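Local coordinates for protein transcriptional regulator, MarR family (Methanosarcina mazei, PDB 3S2W) that probably binds DNA and acts as a MarR-family transcriptional regulator, working as a two-chain assembly with winged helix-turn-helix domains, at residues Y34-I39 / I48-F53; L56-R61 / S71-I76. All coordinates share one frame; numbering follows the deposited sequence.

Interaction 1 of 2, residues Y34-I39 / I48-F53; sequences YGQIYI and IGSGQF. With SO4 (sulfate ion), chain I; SO4 (sulfate ion), chain K.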
loop_
_atom_site.group_PDB
_atom_site.type_symbol
_atom_site.label_atom_id
_atom_site.label_comp_id
_atom_site.label_asym_id
_atom_site.label_seq_id
_atom_site.Cartn_x
_atom_site.Cartn_y
_atom_site.Cartn_z
ATOM N N TYR A 34 1.171 -6.052 4.695
ATOM C CA TYR A 34 1.937 -7.222 5.107
ATOM C C TYR A 34 3.397 -6.961 4.769
ATOM O O TYR A 34 4.298 -7.184 5.588
ATOM C CB TYR A 34 1.455 -8.478 4.372
ATOM C CG TYR A 34 0.035 -8.896 4.697
ATOM C CD1 TYR A 34 -0.627 -8.392 5.811
ATOM C CD2 TYR A 34 -0.636 -9.806 3.895
ATOM C CE1 TYR A 34 -1.906 -8.770 6.107
ATOM C CE2 TYR A 34 -1.922 -10.199 4.185
ATOM C CZ TYR A 34 -2.559 -9.682 5.289
ATOM O OH TYR A 34 -3.849 -10.091 5.577
ATOM N N GLY A 35 3.612 -6.488 3.543
ATOM C CA GLY A 35 4.934 -6.144 3.078
ATOM C C GLY A 35 5.631 -5.214 4.051
ATOM O O GLY A 35 6.811 -5.413 4.338
ATOM N N GLN A 36 4.911 -4.217 4.568
ATOM C CA GLN A 36 5.543 -3.184 5.388
ATOM C C GLN A 36 5.906 -3.777 6.728
ATOM O O GLN A 36 6.879 -3.365 7.358
ATOM C CB GLN A 36 4.667 -1.937 5.582
ATOM C CG GLN A 36 4.465 -1.035 4.334
ATOM C CD GLN A 36 5.750 -0.703 3.577
ATOM O OE1 GLN A 36 6.381 0.344 3.800
ATOM N NE2 GLN A 36 6.125 -1.578 2.643
ATOM N N ILE A 37 5.145 -4.772 7.152
ATOM C CA ILE A 37 5.490 -5.471 8.379
ATOM C C ILE A 37 6.712 -6.373 8.175
ATOM O O ILE A 37 7.669 -6.323 8.951
ATOM C CB ILE A 37 4.280 -6.245 8.943
ATOM C CG1 ILE A 37 3.269 -5.242 9.484
ATOM C CG2 ILE A 37 4.690 -7.236 10.062
ATOM C CD1 ILE A 37 1.889 -5.752 9.457
ATOM N N TYR A 38 6.680 -7.172 7.112
ATOM C CA TYR A 38 7.752 -8.110 6.828
ATOM C C TYR A 38 9.065 -7.388 6.553
ATOM O O TYR A 38 10.098 -7.770 7.086
ATOM C CB TYR A 38 7.392 -8.985 5.631
ATOM C CG TYR A 38 8.481 -9.958 5.310
ATOM C CD1 TYR A 38 9.510 -9.609 4.454
ATOM C CD2 TYR A 38 8.507 -11.217 5.902
ATOM C CE1 TYR A 38 10.517 -10.482 4.162
ATOM C CE2 TYR A 38 9.524 -12.110 5.621
ATOM C CZ TYR A 38 10.523 -11.737 4.746
ATOM O OH TYR A 38 11.541 -12.615 4.449
ATOM N N ILE A 39 9.018 -6.354 5.711
ATOM C CA ILE A 39 10.190 -5.554 5.437
ATOM C C ILE A 39 10.636 -4.871 6.722
ATOM O O ILE A 39 11.808 -4.872 7.064
ATOM C CB ILE A 39 9.900 -4.496 4.366
ATOM C CG1 ILE A 39 9.497 -5.164 3.049
ATOM C CG2 ILE A 39 11.101 -3.606 4.131
ATOM C CD1 ILE A 39 10.584 -5.949 2.422
ATOM N N ILE A 48 16.239 1.400 10.530
ATOM C CA ILE A 48 15.489 2.016 9.432
ATOM C C ILE A 48 14.018 1.606 9.514
ATOM O O ILE A 48 13.703 0.428 9.626
ATOM C CB ILE A 48 16.050 1.551 8.065
ATOM C CG1 ILE A 48 17.524 1.893 7.948
ATOM C CG2 ILE A 48 15.374 2.234 6.922
ATOM C CD1 ILE A 48 18.130 1.401 6.653
ATOM N N GLY A 49 13.121 2.578 9.466
ATOM C CA GLY A 49 11.707 2.287 9.418
ATOM C C GLY A 49 11.263 1.941 8.004
ATOM O O GLY A 49 11.885 2.364 7.021
ATOM N N SER A 50 10.172 1.187 7.906
ATOM C CA SER A 50 9.588 0.811 6.621
ATOM C C SER A 50 9.036 2.003 5.847
ATOM O O SER A 50 8.700 1.882 4.675
ATOM C CB SER A 50 8.478 -0.221 6.836
ATOM O OG SER A 50 7.521 0.285 7.743
ATOM N N GLY A 51 8.922 3.151 6.504
ATOM C CA GLY A 51 8.592 4.386 5.807
ATOM C C GLY A 51 9.749 4.979 4.999
ATOM O O GLY A 51 9.542 5.747 4.052
ATOM N N GLN A 52 10.972 4.609 5.365
ATOM C CA GLN A 52 12.170 5.092 4.692
ATOM C C GLN A 52 12.602 4.190 3.544
ATOM O O GLN A 52 13.343 4.607 2.657
ATOM C CB GLN A 52 13.299 5.184 5.700
ATOM C CG GLN A 52 13.008 6.138 6.859
ATOM C CD GLN A 52 13.810 5.785 8.084
ATOM O OE1 GLN A 52 15.003 5.508 7.989
ATOM N NE2 GLN A 52 13.163 5.765 9.240
ATOM N N PHE A 53 12.153 2.945 3.574
ATOM C CA PHE A 53 12.602 1.953 2.615
ATOM C C PHE A 53 12.387 2.366 1.153
ATOM O O PHE A 53 13.286 2.205 0.330
ATOM C CB PHE A 53 11.882 0.649 2.878
ATOM C CG PHE A 53 12.426 -0.497 2.115
ATOM C CD1 PHE A 53 11.686 -1.084 1.098
ATOM C CD2 PHE A 53 13.683 -1.009 2.414
ATOM C CE1 PHE A 53 12.204 -2.164 0.388
ATOM C CE2 PHE A 53 14.193 -2.087 1.719
ATOM C CZ PHE A 53 13.452 -2.671 0.713
HETATM S S SO4 I . 9.448 5.322 9.675
HETATM O O1 SO4 I . 8.459 6.317 10.071
HETATM O O2 SO4 I . 10.282 5.885 8.613
HETATM O O3 SO4 I . 10.290 4.980 10.829
HETATM O O4 SO4 I . 8.736 4.144 9.180
HETATM S S SO4 K . 12.053 -15.769 5.919
HETATM O O1 SO4 K . 11.591 -15.256 4.632
HETATM O O2 SO4 K . 13.513 -15.872 5.909
HETATM O O3 SO4 K . 11.647 -14.863 6.989
HETATM O O4 SO4 K . 11.461 -17.085 6.151
HETATM O O HOH W 1 6.061 -2.018 9.880
#
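Ile39 meets Phe53 almost squarely: CG2 stands 3.8 Å above the plane of the Phe53 ring, over its centre. This CH-pi contact lies 7° off the ring normal. Ile39 CG1 is anti to the carbonyl carbon (chi1 -61°), which leaves CG2 as the branch facing the ring, while helix 112-133 meets Ile39 through Ile124. One turn back, the bent Gln36 side chain lies beside Ser50, whose CB comes 3.6 Å from Gln36 O. A water donates to that carbonyl and is only weakly linked to Ser50 OG. In the loop just ahead of helix 53-61, Gly51 N donates to O4 of a sulfate at 2.9 Å.

Tyr38 carries a second sulfate. From CB, with CG anti to the backbone N (chi1 180°), the ring runs out past Trp128, Glu127 and Ile131 of helix 112-133. Tyr38 CE2 lies 3.7 Å from sulfate O3, and at the tip Tyr38 OH donates to sulfate O1 at 2.6 Å, with O1 at the ring edge, near its plane. Cutting Tyr38 back to an alanine is likely to leave this sulfate without its phenolic donor and Trp128 without its ring neighbour. Both anions probably come from the crystallisation liquor. The arrangement is that of a MarR-type fold, in which a long N-terminal helix packs against the loop that opens the winged helix-turn-helix domain.

Interaction 2 of 2, residues L56-R61 / S71-I76; sequences LMRLYR and SDYLKI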
loop_
_atom_site.group_PDB
_atom_site.type_symbol
_atom_site.label_atom_id
_atom_site.label_comp_id
_atom_site.label_asym_id
_atom_site.label_seq_id
_atom_site.Cartn_x
_atom_site.Cartn_y
_atom_site.Cartn_z
ATOM N N LEU A 56 15.024 5.050 0.130
ATOM C CA LEU A 56 16.294 4.374 -0.063
ATOM C C LEU A 56 16.306 3.602 -1.399
ATOM O O LEU A 56 17.231 3.763 -2.189
ATOM C CB LEU A 56 16.588 3.469 1.122
ATOM C CG LEU A 56 18.054 3.311 1.498
ATOM C CD1 LEU A 56 18.729 4.667 1.699
ATOM C CD2 LEU A 56 18.194 2.439 2.745
HETATM N N MSE A 57 15.272 2.801 -1.670
HETATM C CA MSE A 57 15.244 1.978 -2.881
HETATM C C MSE A 57 15.266 2.833 -4.151
HETATM O O MSE A 57 15.849 2.448 -5.161
HETATM C CB MSE A 57 14.022 1.032 -2.898
HETATM C CG MSE A 57 14.069 -0.099 -1.847
HETATM SE SE MSE A 57 15.672 -1.257 -1.977
HETATM C CE MSE A 57 15.194 -2.335 -3.537
ATOM N N ARG A 58 14.632 3.995 -4.093
ATOM C CA ARG A 58 14.640 4.921 -5.219
ATOM C C ARG A 58 16.029 5.523 -5.474
ATOM O O ARG A 58 16.475 5.599 -6.618
ATOM C CB ARG A 58 13.612 6.029 -4.990
ATOM C CG ARG A 58 13.361 6.901 -6.203
ATOM C CD ARG A 58 12.924 6.078 -7.384
ATOM N NE ARG A 58 13.317 6.718 -8.631
ATOM C CZ ARG A 58 12.467 7.190 -9.532
ATOM N NH1 ARG A 58 11.158 7.082 -9.347
ATOM N NH2 ARG A 58 12.941 7.762 -10.628
ATOM N N LEU A 59 16.715 5.940 -4.410
ATOM C CA LEU A 59 18.061 6.469 -4.562
ATOM C C LEU A 59 19.012 5.456 -5.197
ATOM O O LEU A 59 19.918 5.852 -5.927
ATOM C CB LEU A 59 18.610 6.956 -3.226
ATOM C CG LEU A 59 17.892 8.205 -2.761
ATOM C CD1 LEU A 59 18.237 8.490 -1.310
ATOM C CD2 LEU A 59 18.281 9.355 -3.671
ATOM N N TYR A 60 18.814 4.163 -4.921
ATOM C CA TYR A 60 19.616 3.114 -5.579
ATOM C C TYR A 60 19.366 3.054 -7.085
ATOM O O TYR A 60 20.229 2.593 -7.834
ATOM C CB TYR A 60 19.359 1.721 -4.991
ATOM C CG TYR A 60 19.780 1.577 -3.561
ATOM C CD1 TYR A 60 20.982 2.105 -3.125
ATOM C CD2 TYR A 60 18.967 0.931 -2.638
ATOM C CE1 TYR A 60 21.375 1.987 -1.814
ATOM C CE2 TYR A 60 19.349 0.814 -1.315
ATOM C CZ TYR A 60 20.558 1.342 -0.914
ATOM O OH TYR A 60 20.964 1.241 0.389
ATOM N N ARG A 61 18.183 3.480 -7.526
ATOM C CA ARG A 61 17.960 3.589 -8.956
ATOM C C ARG A 61 18.518 4.915 -9.484
ATOM O O ARG A 61 19.307 4.939 -10.416
ATOM C CB ARG A 61 16.485 3.444 -9.296
ATOM C CG ARG A 61 16.131 2.077 -9.852
ATOM C CD ARG A 61 14.642 1.981 -10.182
ATOM N NE ARG A 61 13.806 2.141 -8.992
ATOM C CZ ARG A 61 12.616 2.737 -8.984
ATOM N NH1 ARG A 61 12.115 3.237 -10.114
ATOM N NH2 ARG A 61 11.929 2.832 -7.843
ATOM N N SER A 71 9.349 13.075 -3.775
ATOM C CA SER A 71 7.973 13.190 -3.312
ATOM C C SER A 71 6.944 12.892 -4.420
ATOM O O SER A 71 6.027 12.090 -4.224
ATOM C CB SER A 71 7.735 14.584 -2.726
ATOM O OG SER A 71 6.502 14.633 -2.042
ATOM N N ASP A 72 7.104 13.538 -5.576
ATOM C CA ASP A 72 6.162 13.382 -6.687
ATOM C C ASP A 72 6.183 11.987 -7.318
ATOM O O ASP A 72 5.138 11.468 -7.683
ATOM C CB ASP A 72 6.413 14.435 -7.779
ATOM C CG ASP A 72 6.299 15.862 -7.261
ATOM O OD1 ASP A 72 5.525 16.106 -6.306
ATOM O OD2 ASP A 72 6.986 16.749 -7.815
ATOM N N TYR A 73 7.367 11.396 -7.470
ATOM C CA TYR A 73 7.496 10.060 -8.064
ATOM C C TYR A 73 6.864 9.015 -7.157
ATOM O O TYR A 73 6.106 8.164 -7.613
ATOM C CB TYR A 73 8.966 9.659 -8.289
ATOM C CG TYR A 73 9.764 10.488 -9.286
ATOM C CD1 TYR A 73 9.140 11.364 -10.175
ATOM C CD2 TYR A 73 11.154 10.382 -9.342
ATOM C CE1 TYR A 73 9.877 12.111 -11.087
ATOM C CE2 TYR A 73 11.897 11.127 -10.249
ATOM C CZ TYR A 73 11.254 11.987 -11.117
ATOM O OH TYR A 73 11.994 12.725 -12.015
ATOM N N LEU A 74 7.186 9.069 -5.869
ATOM C CA LEU A 74 6.746 8.019 -4.962
ATOM C C LEU A 74 5.309 8.294 -4.591
ATOM O O LEU A 74 4.614 7.427 -4.066
ATOM C CB LEU A 74 7.648 7.921 -3.709
ATOM C CG LEU A 74 9.127 7.499 -3.927
ATOM C CD1 LEU A 74 9.959 7.551 -2.662
ATOM C CD2 LEU A 74 9.201 6.128 -4.497
ATOM N N LYS A 75 4.866 9.505 -4.902
ATOM C CA LYS A 75 3.557 9.992 -4.481
ATOM C C LYS A 75 3.412 9.811 -2.985
ATOM O O LYS A 75 2.408 9.273 -2.507
ATOM C CB LYS A 75 2.415 9.296 -5.232
ATOM C CG LYS A 75 2.349 9.607 -6.726
ATOM C CD LYS A 75 1.788 10.987 -6.958
ATOM C CE LYS A 75 1.695 11.293 -8.425
ATOM N NZ LYS A 75 0.438 12.035 -8.716
ATOM N N ILE A 76 4.434 10.247 -2.251
ATOM C CA ILE A 76 4.354 10.392 -0.796
ATOM C C ILE A 76 4.454 11.882 -0.485
ATOM O O ILE A 76 5.288 12.583 -1.089
ATOM C CB ILE A 76 5.482 9.624 -0.079
ATOM C CG1 ILE A 76 5.369 8.119 -0.340
ATOM C CG2 ILE A 76 5.450 9.900 1.415
ATOM C CD1 ILE A 76 6.558 7.306 0.157
#
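Arg58 and Tyr73 meet where the first two helices of the winged helix-turn-helix domain, 53-61 and 67-74, pack together. Arg58 CG is anti to the backbone N (chi1 -170°) and the chain bends at chi2, bringing the guanidinium across to Tyr73, the two planes 15° apart. Tyr73 CD2 lies over one guanidinium face, 3.3 Å from Arg58 NH1, but the approach to the ring itself is oblique. Arg61 NH1 lies over the opposite face of the Arg58 guanidinium, shifted toward its rim, so the group lies between the tyrosine ring and a second, like-charged arginine. Deeper in, Leu74 CD2 reaches Arg58 CB at 4.4 Å, and Leu74 also packs on Phe55 and on Tyr30 of the second subunit.

Helix 67-74 ends in a Schellman motif. Lys75 has positive phi (52°), Ile76 N bonds to Ser71 O at 3.1 Å, and Lys75 N bonds weakly to Asp72 O. Ser71 OG adds a donor to Ile76 O at 2.6 Å, reinforcing the turn. This abrupt ending, followed directly by helix 78-90, is the turn of a helix-turn-helix unit.

From the N terminus, helix 23-43 runs out, and interaction 1 closes the short loop that returns residues 48-53 to its side. The chain enters helix 53-61 at once. Interaction 2 then closes a second loop, through strand 65-66, by setting helix 67-74 against helix 53-61. The two loops follow in series, neither enclosing nor crossing the other, with centres about 14 Å apart. They touch where Ile48 CD1 packs on Leu56 CD2 at 4.0 Å. Interaction 1 ties the long helix to the entrance of the winged domain, interaction 2 joins helices within it, and residues at both reach the second subunit.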